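Local atomic coordinates of type I site-specific restriction-modification system, R (Restriction) subunit (Vibrio vulnificus, PDB entry 3H1T), a protein that probably binds ATP and DNA and acts as the restriction and ATP-driven translocation subunit of a type I restriction enzyme, here seen as a fragment. Residues 66-71 against 549-554; 207-212 against 369-374; 430-435 against 518-523. All blocks are in the same frame, centred on the assembly; numbering follows the deposited sequence.

Overall arrangement
Along the chain, contact 1 spans the longest separation, from residues 66-71 to 549-554, and contacts 2 and 3 follow one another within that span. The centres of contacts 1 and 2 lie about 14 Å apart, those of 1 and 3 about 15 Å, and those of 2 and 3 about 21 Å. Strand 552-556 joins them: in the second RecA-like sheet it runs between strand 518-524 of contact 3 and strand 374-381, which follows the linker of contact 2. Contact 2 bridges this region to the P-loop of the first RecA-like domain, while contact 1 attaches a hairpin from the N-terminal part, thus linking the presumed nuclease and motor portions of the restriction subunit.

Contact 1: 66-71 against 549-554; sequences SKVQRG and KLWFNI
Val68 meets both Leu550 and Trp551, and each of its methyl groups serves a different partner. CG2 lies 3.7 Å from CD1 of Leu550, an ordinary apolar contact in which the two branched side chains cross obliquely. CG1 instead approaches the indole of Trp551, coming within 4.2 Å of NE1, with the two side chains at about a right angle. A valine suits this place because its fork of two methyls at CB can touch two neighbours at once without a long, flexible chain. In Trp551 a first torsion of 56° sets CG between the backbone N and the carbonyl carbon, and with chi2 near -81° the NE1 side of the indole turns toward Val68. Gln69 faces away, as strand alternation would have it. Arg70 returns to the contact less directly: its side chain sets off to one side, but the long chain carries the guanidinium near Leu550, where NH1 stands 4.4 Å from CD2. Leu550 thus uses one methyl for Val68 and the other for Arg70. The charged end is held mainly by partners beyond the two segments, since NE donates to Gly59 O and NH1 forms a salt bridge with Glu545. No hydrogen bond spans 66-71 and 549-554, and only 142 Å² is buried, so this is a small surface contact. Phe63 of the paired strand 61-64, which Val68 also touches, meets the Trp551 ring edge-to-face, while Arg375 makes a cation-pi contact with the indole. The two-stranded hairpin 61-64/67-70 therefore rests against the loop leading into strand 552-556, a central strand of the second RecA-like sheet between strands 518-524 and 374-381.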
ATOM      1  N   SER A  66      25.546 -14.226  -1.121  1.00 91.11           N
ATOM      2  CA  SER A  66      25.640 -12.921  -1.749  1.00 91.32           C
ATOM      3  C   SER A  66      24.546 -12.788  -2.807  1.00 90.38           C
ATOM      4  O   SER A  66      24.499 -11.793  -3.529  1.00 90.38           O
ATOM      5  CB  SER A  66      27.037 -12.786  -2.378  1.00 78.81           C
ATOM      6  OG  SER A  66      27.536 -14.068  -2.736  1.00 78.13           O
ATOM      7  N   LYS A  67      23.637 -13.761  -2.871  1.00 78.83           N
ATOM      8  CA  LYS A  67      22.591 -13.767  -3.901  1.00 77.41           C
ATOM      9  C   LYS A  67      21.131 -13.615  -3.448  1.00 75.72           C
ATOM     10  O   LYS A  67      20.765 -14.042  -2.351  1.00 75.28           O
ATOM     11  CB  LYS A  67      22.801 -15.029  -4.726  1.00 80.30           C
ATOM     12  CG  LYS A  67      24.302 -15.160  -5.071  1.00 81.80           C
ATOM     13  CD  LYS A  67      24.772 -16.598  -5.286  1.00 81.16           C
ATOM     14  CE  LYS A  67      24.844 -17.416  -3.991  1.00 81.25           C
ATOM     15  NZ  LYS A  67      25.986 -17.077  -3.081  1.00 81.59           N
ATOM     16  N   VAL A  68      20.301 -13.008  -4.298  1.00 66.35           N
ATOM     17  CA  VAL A  68      18.889 -12.752  -3.961  1.00 63.53           C
ATOM     18  C   VAL A  68      17.836 -13.628  -4.640  1.00 61.15           C
ATOM     19  O   VAL A  68      18.044 -14.103  -5.752  1.00 60.48           O
ATOM     20  CB  VAL A  68      18.510 -11.258  -4.274  1.00 63.96           C
ATOM     21  CG1 VAL A  68      19.747 -10.370  -4.167  1.00 64.42           C
ATOM     22  CG2 VAL A  68      17.863 -11.140  -5.647  1.00 63.99           C
ATOM     23  N   GLN A  69      16.700 -13.807  -3.959  1.00 59.18           N
ATOM     24  CA  GLN A  69      15.576 -14.609  -4.469  1.00 57.65           C
ATOM     25  C   GLN A  69      14.297 -14.393  -3.655  1.00 54.48           C
ATOM     26  O   GLN A  69      14.309 -13.742  -2.616  1.00 54.05           O
ATOM     27  CB  GLN A  69      15.932 -16.106  -4.429  1.00 73.71           C
ATOM     28  CG  GLN A  69      16.395 -16.573  -3.058  1.00 75.15           C
ATOM     29  CD  GLN A  69      16.649 -18.064  -2.983  1.00 77.21           C
ATOM     30  OE1 GLN A  69      15.715 -18.866  -2.947  1.00 80.20           O
ATOM     31  NE2 GLN A  69      17.920 -18.446  -2.968  1.00 77.65           N
ATOM     32  N   ARG A  70      13.189 -14.929  -4.151  1.00 44.41           N
ATOM     33  CA  ARG A  70      11.913 -14.853  -3.455  1.00 41.48           C
ATOM     34  C   ARG A  70      11.782 -16.219  -2.784  1.00 40.42           C
ATOM     35  O   ARG A  70      12.197 -17.220  -3.352  1.00 39.88           O
ATOM     36  CB  ARG A  70      10.755 -14.675  -4.457  1.00 40.39           C
ATOM     37  CG  ARG A  70      10.925 -13.578  -5.489  1.00 40.17           C
ATOM     38  CD  ARG A  70       9.637 -13.352  -6.259  1.00 39.91           C
ATOM     39  NE  ARG A  70       8.790 -12.353  -5.615  1.00 40.24           N
ATOM     40  CZ  ARG A  70       8.669 -11.098  -6.033  1.00 40.08           C
ATOM     41  NH1 ARG A  70       9.336 -10.683  -7.096  1.00 36.53           N
ATOM     42  NH2 ARG A  70       7.879 -10.260  -5.383  1.00 41.11           N
ATOM     43  N   GLY A  71      11.274 -16.280  -1.564  1.00 35.63           N
ATOM     44  CA  GLY A  71      11.045 -17.573  -0.950  1.00 38.22           C
ATOM     45  C   GLY A  71       9.545 -17.497  -0.881  1.00 35.40           C
ATOM     46  O   GLY A  71       8.907 -17.333  -1.912  1.00 34.18           O
ATOM     47  N   LYS A 549      14.936  -4.360 -10.296  1.00 37.88           N
ATOM     48  CA  LYS A 549      14.612  -3.677  -9.052  1.00 35.89           C
ATOM     49  C   LYS A 549      13.939  -4.622  -8.060  1.00 36.36           C
ATOM     50  O   LYS A 549      12.749  -4.917  -8.190  1.00 34.31           O
ATOM     51  CB  LYS A 549      13.703  -2.480  -9.340  1.00 37.90           C
ATOM     52  CG  LYS A 549      13.103  -1.844  -8.097  1.00 36.34           C
ATOM     53  CD  LYS A 549      14.186  -1.437  -7.118  1.00 34.77           C
ATOM     54  CE  LYS A 549      13.597  -0.885  -5.834  1.00 31.96           C
ATOM     55  NZ  LYS A 549      12.749   0.312  -6.087  1.00 25.09           N
ATOM     56  N   LEU A 550      14.701  -5.094  -7.074  1.00 43.23           N
ATOM     57  CA  LEU A 550      14.165  -6.004  -6.059  1.00 43.55           C
ATOM     58  C   LEU A 550      14.257  -5.500  -4.621  1.00 43.64           C
ATOM     59  O   LEU A 550      13.489  -5.935  -3.765  1.00 45.83           O
ATOM     60  CB  LEU A 550      14.846  -7.369  -6.161  1.00 41.62           C
ATOM     61  CG  LEU A 550      14.526  -8.088  -7.469  1.00 42.92           C
ATOM     62  CD1 LEU A 550      15.335  -9.372  -7.600  1.00 44.71           C
ATOM     63  CD2 LEU A 550      13.041  -8.366  -7.507  1.00 42.28           C
ATOM     64  N   TRP A 551      15.199  -4.604  -4.353  1.00 37.37           N
ATOM     65  CA  TRP A 551      15.363  -4.032  -3.017  1.00 36.51           C
ATOM     66  C   TRP A 551      16.058  -2.688  -3.152  1.00 34.62           C
ATOM     67  O   TRP A 551      16.477  -2.322  -4.246  1.00 33.81           O
ATOM     68  CB  TRP A 551      16.188  -4.970  -2.117  1.00 37.54           C
ATOM     69  CG  TRP A 551      17.532  -5.314  -2.674  1.00 39.93           C
ATOM     70  CD1 TRP A 551      17.810  -6.261  -3.619  1.00 41.29           C
ATOM     71  CD2 TRP A 551      18.776  -4.670  -2.375  1.00 41.90           C
ATOM     72  NE1 TRP A 551      19.151  -6.244  -3.931  1.00 42.27           N
ATOM     73  CE2 TRP A 551      19.765  -5.273  -3.185  1.00 43.25           C
ATOM     74  CE3 TRP A 551      19.152  -3.637  -1.507  1.00 43.00           C
ATOM     75  CZ2 TRP A 551      21.111  -4.877  -3.150  1.00 44.94           C
ATOM     76  CZ3 TRP A 551      20.492  -3.244  -1.471  1.00 44.57           C
ATOM     77  CH2 TRP A 551      21.451  -3.862  -2.293  1.00 45.09           C
ATOM     78  N   PHE A 552      16.172  -1.947  -2.054  1.00 31.67           N
ATOM     79  CA  PHE A 552      16.838  -0.653  -2.115  1.00 30.04           C
ATOM     80  C   PHE A 552      17.607  -0.272  -0.855  1.00 31.57           C
ATOM     81  O   PHE A 552      17.456  -0.903   0.192  1.00 32.74           O
ATOM     82  CB  PHE A 552      15.829   0.453  -2.433  1.00 26.15           C
ATOM     83  CG  PHE A 552      14.847   0.719  -1.337  1.00 23.61           C
ATOM     84  CD1 PHE A 552      13.815  -0.188  -1.057  1.00 26.43           C
ATOM     85  CD2 PHE A 552      14.927   1.893  -0.596  1.00 20.98           C
ATOM     86  CE1 PHE A 552      12.875   0.082  -0.055  1.00 21.77           C
ATOM     87  CE2 PHE A 552      13.996   2.171   0.407  1.00 22.28           C
ATOM     88  CZ  PHE A 552      12.968   1.269   0.681  1.00 22.75           C
ATOM     89  N   ASN A 553      18.433   0.768  -0.975  1.00 30.56           N
ATOM     90  CA  ASN A 553      19.250   1.280   0.123  1.00 30.63           C
ATOM     91  C   ASN A 553      18.740   2.605   0.643  1.00 30.06           C
ATOM     92  O   ASN A 553      18.233   3.422  -0.112  1.00 31.01           O
ATOM     93  CB  ASN A 553      20.702   1.527  -0.335  1.00 28.58           C
ATOM     94  CG  ASN A 553      21.341   0.329  -0.941  1.00 31.08           C
ATOM     95  OD1 ASN A 553      21.692  -0.616  -0.239  1.00 32.99           O
ATOM     96  ND2 ASN A 553      21.495   0.343  -2.256  1.00 30.83           N
ATOM     97  N   ILE A 554      18.886   2.806   1.943  1.00 36.26           N
ATOM     98  CA  ILE A 554      18.536   4.062   2.571  1.00 35.20           C
ATOM     99  C   ILE A 554      19.826   4.531   3.231  1.00 36.38           C
ATOM    100  O   ILE A 554      20.238   3.987   4.255  1.00 35.44           O
ATOM    101  CB  ILE A 554      17.458   3.900   3.646  1.00 32.47           C
ATOM    102  CG1 ILE A 554      16.107   3.548   3.003  1.00 32.07           C
ATOM    103  CG2 ILE A 554      17.329   5.184   4.438  1.00 30.90           C
ATOM    104  CD1 ILE A 554      14.990   3.301   4.052  1.00 31.43           C
TER

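Contact 2: 207-212 against 369-374; sequences TGTGKT and GFLAPY
A single ordered water joins Phe370 O and Gly208 O, donating a hydrogen bond to each carbonyl. Its oxygen lies 2.7 Å from Phe370 O and 2.8 Å from Gly208 O, so the two loops are tied through solvent, with no direct hydrogen bond between them. Beside this bridge Leu371 makes the apolar part of the contact, and its two methyls have separate tasks. CD1 packs 3.7 Å from CG2 of Thr209, the side chains crossing at about a right angle. CD2 reaches the backbone, 3.6 Å from Gly208 O and 3.9 Å from Thr207 O. With chi1 at -70°, CG of Leu371 sits beside its backbone N, and the fork beyond it spreads over three consecutive residues of the facing loop. That loop is a P-loop: Ala206 and the sequence TGTGKT form a Walker A motif, the element that in this family cradles the phosphates of ATP, and Lys211 is its characteristic lysine. Gly208 and Gly210 both have positive phi, and at their backbone angles a CB would run into the carbonyl O of the residue before, which calls for glycine; Gly210 also stands at the N-cap of helix 211-224. Thr209 divides its side chain between two roles. Its chi1 of 52° places OG1 between the backbone N and the carbonyl carbon, where it hydrogen-bonds to Ala206 O, while CG2 is turned to the leucine. Tyr182 OH further holds the loop by a hydrogen bond to Thr209 O. On the other side, Gly369 ends helix 362-368 in a Schellman motif, again at positive phi, and thereby directs the chain into the linker. Phe370 starts toward the P-loop, but its ring leads off to pack on Tyr360 and Arg180, while Leu371 also touches Leu362 of helix 362-368.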
ATOM      1  N   THR A 207       2.261   3.240   0.936  1.00 28.56           N
ATOM      2  CA  THR A 207       2.378   3.809  -0.393  1.00 30.81           C
ATOM      3  C   THR A 207       2.865   2.784  -1.418  1.00 29.90           C
ATOM      4  O   THR A 207       3.795   2.015  -1.161  1.00 27.48           O
ATOM      5  CB  THR A 207       3.322   5.033  -0.380  1.00 41.94           C
ATOM      6  OG1 THR A 207       3.669   5.390  -1.721  1.00 45.84           O
ATOM      7  CG2 THR A 207       4.576   4.734   0.386  1.00 43.74           C
ATOM      8  N   GLY A 208       2.218   2.765  -2.576  1.00 33.53           N
ATOM      9  CA  GLY A 208       2.606   1.833  -3.616  1.00 33.55           C
ATOM     10  C   GLY A 208       1.907   0.494  -3.531  1.00 35.11           C
ATOM     11  O   GLY A 208       2.359  -0.478  -4.120  1.00 37.33           O
ATOM     12  N   THR A 209       0.795   0.432  -2.817  1.00 34.55           N
ATOM     13  CA  THR A 209       0.079  -0.827  -2.700  1.00 34.29           C
ATOM     14  C   THR A 209      -1.261  -0.875  -3.440  1.00 34.17           C
ATOM     15  O   THR A 209      -1.926  -1.907  -3.436  1.00 34.43           O
ATOM     16  CB  THR A 209      -0.127  -1.219  -1.206  1.00 30.68           C
ATOM     17  OG1 THR A 209      -0.727  -0.136  -0.479  1.00 31.84           O
ATOM     18  CG2 THR A 209       1.198  -1.545  -0.577  1.00 29.94           C
ATOM     19  N   GLY A 210      -1.664   0.228  -4.066  1.00 31.68           N
ATOM     20  CA  GLY A 210      -2.906   0.239  -4.822  1.00 31.97           C
ATOM     21  C   GLY A 210      -4.110   0.974  -4.271  1.00 33.93           C
ATOM     22  O   GLY A 210      -5.246   0.544  -4.482  1.00 35.81           O
ATOM     23  N   LYS A 211      -3.884   2.089  -3.593  1.00 34.68           N
ATOM     24  CA  LYS A 211      -4.979   2.855  -3.029  1.00 34.68           C
ATOM     25  C   LYS A 211      -5.976   3.260  -4.116  1.00 33.33           C
ATOM     26  O   LYS A 211      -7.180   3.288  -3.878  1.00 33.15           O
ATOM     27  CB  LYS A 211      -4.427   4.085  -2.276  1.00 46.30           C
ATOM     28  CG  LYS A 211      -3.393   3.729  -1.207  1.00 49.96           C
ATOM     29  CD  LYS A 211      -2.927   4.958  -0.426  1.00 52.50           C
ATOM     30  CE  LYS A 211      -1.464   4.859   0.018  1.00 51.51           C
ATOM     31  NZ  LYS A 211      -0.597   5.786  -0.777  1.00 53.61           N
ATOM     32  N   THR A 212      -5.475   3.539  -5.317  1.00 38.87           N
ATOM     33  CA  THR A 212      -6.349   3.935  -6.423  1.00 40.67           C
ATOM     34  C   THR A 212      -7.182   2.776  -6.958  1.00 40.73           C
ATOM     35  O   THR A 212      -8.322   2.983  -7.392  1.00 41.26           O
ATOM     36  CB  THR A 212      -5.549   4.551  -7.584  1.00 49.06           C
ATOM     37  OG1 THR A 212      -4.962   5.791  -7.161  1.00 50.46           O
ATOM     38  CG2 THR A 212      -6.450   4.809  -8.780  1.00 50.25           C
ATOM     39  N   GLY A 369       5.807  -9.943  -0.846  1.00 25.87           N
ATOM     40  CA  GLY A 369       6.538  -9.812  -2.089  1.00 27.69           C
ATOM     41  C   GLY A 369       5.962  -8.734  -2.996  1.00 27.24           C
ATOM     42  O   GLY A 369       6.206  -8.726  -4.197  1.00 28.54           O
ATOM     43  N   PHE A 370       5.200  -7.812  -2.414  1.00 30.93           N
ATOM     44  CA  PHE A 370       4.571  -6.739  -3.176  1.00 29.83           C
ATOM     45  C   PHE A 370       5.240  -5.384  -3.034  1.00 28.71           C
ATOM     46  O   PHE A 370       4.946  -4.462  -3.787  1.00 30.33           O
ATOM     47  CB  PHE A 370       3.100  -6.616  -2.781  1.00 29.13           C
ATOM     48  CG  PHE A 370       2.249  -7.744  -3.278  1.00 31.10           C
ATOM     49  CD1 PHE A 370       2.309  -8.141  -4.617  1.00 30.25           C
ATOM     50  CD2 PHE A 370       1.357  -8.392  -2.423  1.00 33.81           C
ATOM     51  CE1 PHE A 370       1.490  -9.171  -5.097  1.00 31.18           C
ATOM     52  CE2 PHE A 370       0.530  -9.425  -2.893  1.00 32.73           C
ATOM     53  CZ  PHE A 370       0.598  -9.813  -4.228  1.00 31.46           C
ATOM     54  N   LEU A 371       6.116  -5.263  -2.050  1.00 24.67           N
ATOM     55  CA  LEU A 371       6.860  -4.033  -1.823  1.00 25.90           C
ATOM     56  C   LEU A 371       8.299  -4.480  -1.625  1.00 26.85           C
ATOM     57  O   LEU A 371       8.546  -5.629  -1.259  1.00 26.33           O
ATOM     58  CB  LEU A 371       6.336  -3.287  -0.595  1.00 22.44           C
ATOM     59  CG  LEU A 371       4.956  -2.637  -0.696  1.00 23.55           C
ATOM     60  CD1 LEU A 371       4.670  -1.930   0.620  1.00 22.88           C
ATOM     61  CD2 LEU A 371       4.908  -1.643  -1.854  1.00 20.71           C
ATOM     62  N   ALA A 372       9.248  -3.577  -1.851  1.00 30.50           N
ATOM     63  CA  ALA A 372      10.658  -3.927  -1.757  1.00 30.28           C
ATOM     64  C   ALA A 372      11.340  -3.796  -0.401  1.00 30.09           C
ATOM     65  O   ALA A 372      11.085  -2.863   0.351  1.00 32.16           O
ATOM     66  CB  ALA A 372      11.446  -3.144  -2.810  1.00 25.72           C
ATOM     67  N   PRO A 373      12.212  -4.755  -0.062  1.00 27.04           N
ATOM     68  CA  PRO A 373      12.945  -4.715   1.215  1.00 27.26           C
ATOM     69  C   PRO A 373      14.087  -3.675   1.147  1.00 29.13           C
ATOM     70  O   PRO A 373      14.424  -3.208   0.062  1.00 28.61           O
ATOM     71  CB  PRO A 373      13.427  -6.164   1.372  1.00 19.36           C
ATOM     72  CG  PRO A 373      13.600  -6.612  -0.060  1.00 19.10           C
ATOM     73  CD  PRO A 373      12.358  -6.072  -0.709  1.00 19.37           C
ATOM     74  N   TYR A 374      14.701  -3.325   2.274  1.00 30.14           N
ATOM     75  CA  TYR A 374      15.743  -2.299   2.244  1.00 31.58           C
ATOM     76  C   TYR A 374      16.910  -2.497   3.207  1.00 32.97           C
ATOM     77  O   TYR A 374      16.797  -3.213   4.200  1.00 33.39           O
ATOM     78  CB  TYR A 374      15.088  -0.939   2.531  1.00 32.83           C
ATOM     79  CG  TYR A 374      14.279  -0.927   3.823  1.00 34.02           C
ATOM     80  CD1 TYR A 374      14.904  -0.764   5.063  1.00 32.70           C
ATOM     81  CD2 TYR A 374      12.896  -1.169   3.812  1.00 34.26           C
ATOM     82  CE1 TYR A 374      14.175  -0.846   6.246  1.00 29.26           C
ATOM     83  CE2 TYR A 374      12.172  -1.252   4.995  1.00 32.16           C
ATOM     84  CZ  TYR A 374      12.811  -1.092   6.203  1.00 32.34           C
ATOM     85  OH  TYR A 374      12.059  -1.194   7.351  1.00 32.47           O
TER
HETATM   86  O   HOH W   1       2.693  -3.235  -4.660  1.00 33.47           O

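Contact 3: 430-435 against 518-523; sequences TDFMKR and CKNVVL
Phe432 and Asn520 meet where a helix lies over a strand. With CG anti to its backbone N (chi1 168°), the phenylalanine sends its ring from helix 422-436 down to the strand, and CE1 comes 3.9 Å from OD1 and 4.2 Å from ND2 of Asn520. Ring and amide planes are inclined by 74°, and no hydrogen bond passes between them. Asn520 has its CG on the far side from its carbonyl carbon, beside its own backbone N (chi1 -63°), which carries the amide toward the helix. Both ends of that buried amide are satisfied by the sheet: ND2 donates to Thr442 OG1 and OD1 accepts from Asn553 ND2, which should fix the amide's flip. Asparagine suits such a place, being short and able both to give and to receive. Met433, present as selenomethionine, sets off to one side, but its first torsion brings CG to 4.3 Å from Asn520 ND2. The same CG sits at the edge of the Phe432 ring, in its plane, so the two helix residues pack against each other and both border the amide. Thr442 and Asn553 belong to strands 441-446 and 552-556, which flank strand 518-524. The arrangement is that of a helix packed on the face of a largely parallel sheet, as in the second RecA-like domain of superfamily 2 helicases.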
ATOM      1  N   THR A 430      29.331   9.324  -3.543  1.00 29.16           N
ATOM      2  CA  THR A 430      30.001   9.014  -4.805  1.00 30.57           C
ATOM      3  C   THR A 430      30.861   7.764  -4.706  1.00 30.55           C
ATOM      4  O   THR A 430      30.852   6.932  -5.615  1.00 32.53           O
ATOM      5  CB  THR A 430      30.881  10.200  -5.285  1.00 33.61           C
ATOM      6  OG1 THR A 430      30.034  11.317  -5.592  1.00 34.16           O
ATOM      7  CG2 THR A 430      31.689   9.814  -6.534  1.00 32.60           C
ATOM      8  N   ASP A 431      31.612   7.642  -3.614  1.00 32.24           N
ATOM      9  CA  ASP A 431      32.473   6.473  -3.406  1.00 31.56           C
ATOM     10  C   ASP A 431      31.590   5.254  -3.263  1.00 30.03           C
ATOM     11  O   ASP A 431      31.884   4.198  -3.818  1.00 30.04           O
ATOM     12  CB  ASP A 431      33.321   6.624  -2.141  1.00 52.30           C
ATOM     13  CG  ASP A 431      34.504   7.560  -2.328  1.00 57.74           C
ATOM     14  OD1 ASP A 431      34.819   7.937  -3.481  1.00 58.76           O
ATOM     15  OD2 ASP A 431      35.137   7.898  -1.300  1.00 63.60           O
ATOM     16  N   PHE A 432      30.496   5.410  -2.522  1.00 35.54           N
ATOM     17  CA  PHE A 432      29.551   4.324  -2.312  1.00 36.75           C
ATOM     18  C   PHE A 432      29.055   3.853  -3.672  1.00 37.79           C
ATOM     19  O   PHE A 432      29.162   2.679  -4.010  1.00 38.53           O
ATOM     20  CB  PHE A 432      28.380   4.797  -1.429  1.00 29.08           C
ATOM     21  CG  PHE A 432      27.218   3.842  -1.395  1.00 29.71           C
ATOM     22  CD1 PHE A 432      26.249   3.869  -2.401  1.00 30.21           C
ATOM     23  CD2 PHE A 432      27.090   2.907  -0.369  1.00 29.00           C
ATOM     24  CE1 PHE A 432      25.169   2.981  -2.385  1.00 30.42           C
ATOM     25  CE2 PHE A 432      26.014   2.010  -0.343  1.00 29.75           C
ATOM     26  CZ  PHE A 432      25.050   2.047  -1.358  1.00 29.20           C
HETATM   27  N   MSE A 433      28.524   4.773  -4.463  1.00 35.27           N
HETATM   28  CA  MSE A 433      28.028   4.415  -5.784  1.00 36.19           C
HETATM   29  C   MSE A 433      29.106   3.830  -6.702  1.00 37.98           C
HETATM   30  O   MSE A 433      28.809   2.982  -7.546  1.00 38.57           O
HETATM   31  CB  MSE A 433      27.371   5.636  -6.436  1.00 43.94           C
HETATM   32  CG  MSE A 433      26.113   6.083  -5.696  1.00 48.03           C
HETATM   33 SE   MSE A 433      25.116   7.540  -6.517  1.00 57.32          SE
HETATM   34  CE  MSE A 433      24.399   6.568  -8.049  1.00 49.67           C
ATOM     35  N   LYS A 434      30.349   4.274  -6.545  1.00 39.98           N
ATOM     36  CA  LYS A 434      31.443   3.767  -7.363  1.00 42.12           C
ATOM     37  C   LYS A 434      31.705   2.305  -7.015  1.00 42.61           C
ATOM     38  O   LYS A 434      32.054   1.502  -7.889  1.00 42.90           O
ATOM     39  CB  LYS A 434      32.716   4.634  -7.180  1.00 33.60           C
ATOM     40  CG  LYS A 434      32.754   5.856  -8.112  1.00 33.51           C
ATOM     41  CD  LYS A 434      33.955   6.786  -7.882  1.00 32.58           C
ATOM     42  CE  LYS A 434      34.075   7.805  -9.026  1.00 33.41           C
ATOM     43  NZ  LYS A 434      35.039   8.918  -8.738  1.00 32.45           N
ATOM     44  N   ARG A 435      31.507   1.940  -5.753  1.00 43.93           N
ATOM     45  CA  ARG A 435      31.733   0.563  -5.361  1.00 44.29           C
ATOM     46  C   ARG A 435      30.495  -0.304  -5.532  1.00 45.43           C
ATOM     47  O   ARG A 435      30.574  -1.506  -5.326  1.00 47.90           O
ATOM     48  CB  ARG A 435      32.249   0.473  -3.912  1.00 47.25           C
ATOM     49  CG  ARG A 435      31.221   0.753  -2.835  1.00 49.65           C
ATOM     50  CD  ARG A 435      31.813   0.603  -1.448  1.00 48.83           C
ATOM     51  NE  ARG A 435      32.632   1.743  -1.065  1.00 51.39           N
ATOM     52  CZ  ARG A 435      32.198   2.752  -0.317  1.00 49.85           C
ATOM     53  NH1 ARG A 435      30.949   2.758   0.127  1.00 49.40           N
ATOM     54  NH2 ARG A 435      33.015   3.748  -0.003  1.00 47.77           N
ATOM     55  N   CYS A 518      14.009   3.242  -8.661  1.00 32.36           N
ATOM     56  CA  CYS A 518      14.824   3.999  -7.717  1.00 32.77           C
ATOM     57  C   CYS A 518      15.475   2.975  -6.777  1.00 31.82           C
ATOM     58  O   CYS A 518      14.783   2.196  -6.110  1.00 30.52           O
ATOM     59  CB  CYS A 518      13.958   4.981  -6.916  1.00 32.92           C
ATOM     60  SG  CYS A 518      14.890   5.978  -5.723  1.00 31.13           S
ATOM     61  N   LYS A 519      16.803   2.999  -6.715  1.00 32.96           N
ATOM     62  CA  LYS A 519      17.544   2.047  -5.907  1.00 32.79           C
ATOM     63  C   LYS A 519      18.211   2.611  -4.656  1.00 33.43           C
ATOM     64  O   LYS A 519      18.585   1.849  -3.771  1.00 34.76           O
ATOM     65  CB  LYS A 519      18.589   1.340  -6.779  1.00 36.16           C
ATOM     66  CG  LYS A 519      17.990   0.518  -7.924  1.00 38.38           C
ATOM     67  CD  LYS A 519      19.084  -0.174  -8.738  1.00 38.60           C
ATOM     68  CE  LYS A 519      18.533  -1.266  -9.648  1.00 39.71           C
ATOM     69  NZ  LYS A 519      19.563  -2.327  -9.881  1.00 42.73           N
ATOM     70  N   ASN A 520      18.375   3.932  -4.587  1.00 29.21           N
ATOM     71  CA  ASN A 520      18.985   4.576  -3.417  1.00 28.14           C
ATOM     72  C   ASN A 520      18.142   5.745  -2.946  1.00 27.17           C
ATOM     73  O   ASN A 520      17.791   6.613  -3.728  1.00 29.20           O
ATOM     74  CB  ASN A 520      20.392   5.132  -3.710  1.00 30.45           C
ATOM     75  CG  ASN A 520      21.400   4.067  -4.077  1.00 30.79           C
ATOM     76  OD1 ASN A 520      21.443   2.990  -3.482  1.00 32.52           O
ATOM     77  ND2 ASN A 520      22.248   4.383  -5.049  1.00 28.67           N
ATOM     78  N   VAL A 521      17.826   5.769  -1.661  1.00 30.53           N
ATOM     79  CA  VAL A 521      17.056   6.859  -1.081  1.00 30.33           C
ATOM     80  C   VAL A 521      18.004   7.510  -0.080  1.00 31.46           C
ATOM     81  O   VAL A 521      18.393   6.891   0.910  1.00 31.50           O
ATOM     82  CB  VAL A 521      15.777   6.332  -0.376  1.00 38.42           C
ATOM     83  CG1 VAL A 521      15.162   7.437   0.482  1.00 40.23           C
ATOM     84  CG2 VAL A 521      14.746   5.872  -1.415  1.00 38.60           C
ATOM     85  N   VAL A 522      18.378   8.759  -0.335  1.00 27.55           N
ATOM     86  CA  VAL A 522      19.338   9.453   0.516  1.00 27.78           C
ATOM     87  C   VAL A 522      18.831  10.604   1.399  1.00 27.86           C
ATOM     88  O   VAL A 522      18.208  11.551   0.919  1.00 29.55           O
ATOM     89  CB  VAL A 522      20.500   9.975  -0.360  1.00 24.72           C
ATOM     90  CG1 VAL A 522      21.621  10.501   0.509  1.00 23.93           C
ATOM     91  CG2 VAL A 522      21.008   8.847  -1.265  1.00 22.35           C
ATOM     92  N   LEU A 523      19.144  10.533   2.686  1.00 31.15           N
ATOM     93  CA  LEU A 523      18.719  11.543   3.657  1.00 32.98           C
ATOM     94  C   LEU A 523      19.784  12.589   4.026  1.00 33.32           C
ATOM     95  O   LEU A 523      20.793  12.272   4.656  1.00 31.67           O
ATOM     96  CB  LEU A 523      18.255  10.846   4.941  1.00 45.71           C
ATOM     97  CG  LEU A 523      17.028   9.946   4.896  1.00 47.62           C
ATOM     98  CD1 LEU A 523      16.798   9.332   6.272  1.00 49.91           C
ATOM     99  CD2 LEU A 523      15.821  10.760   4.489  1.00 50.58           C
TER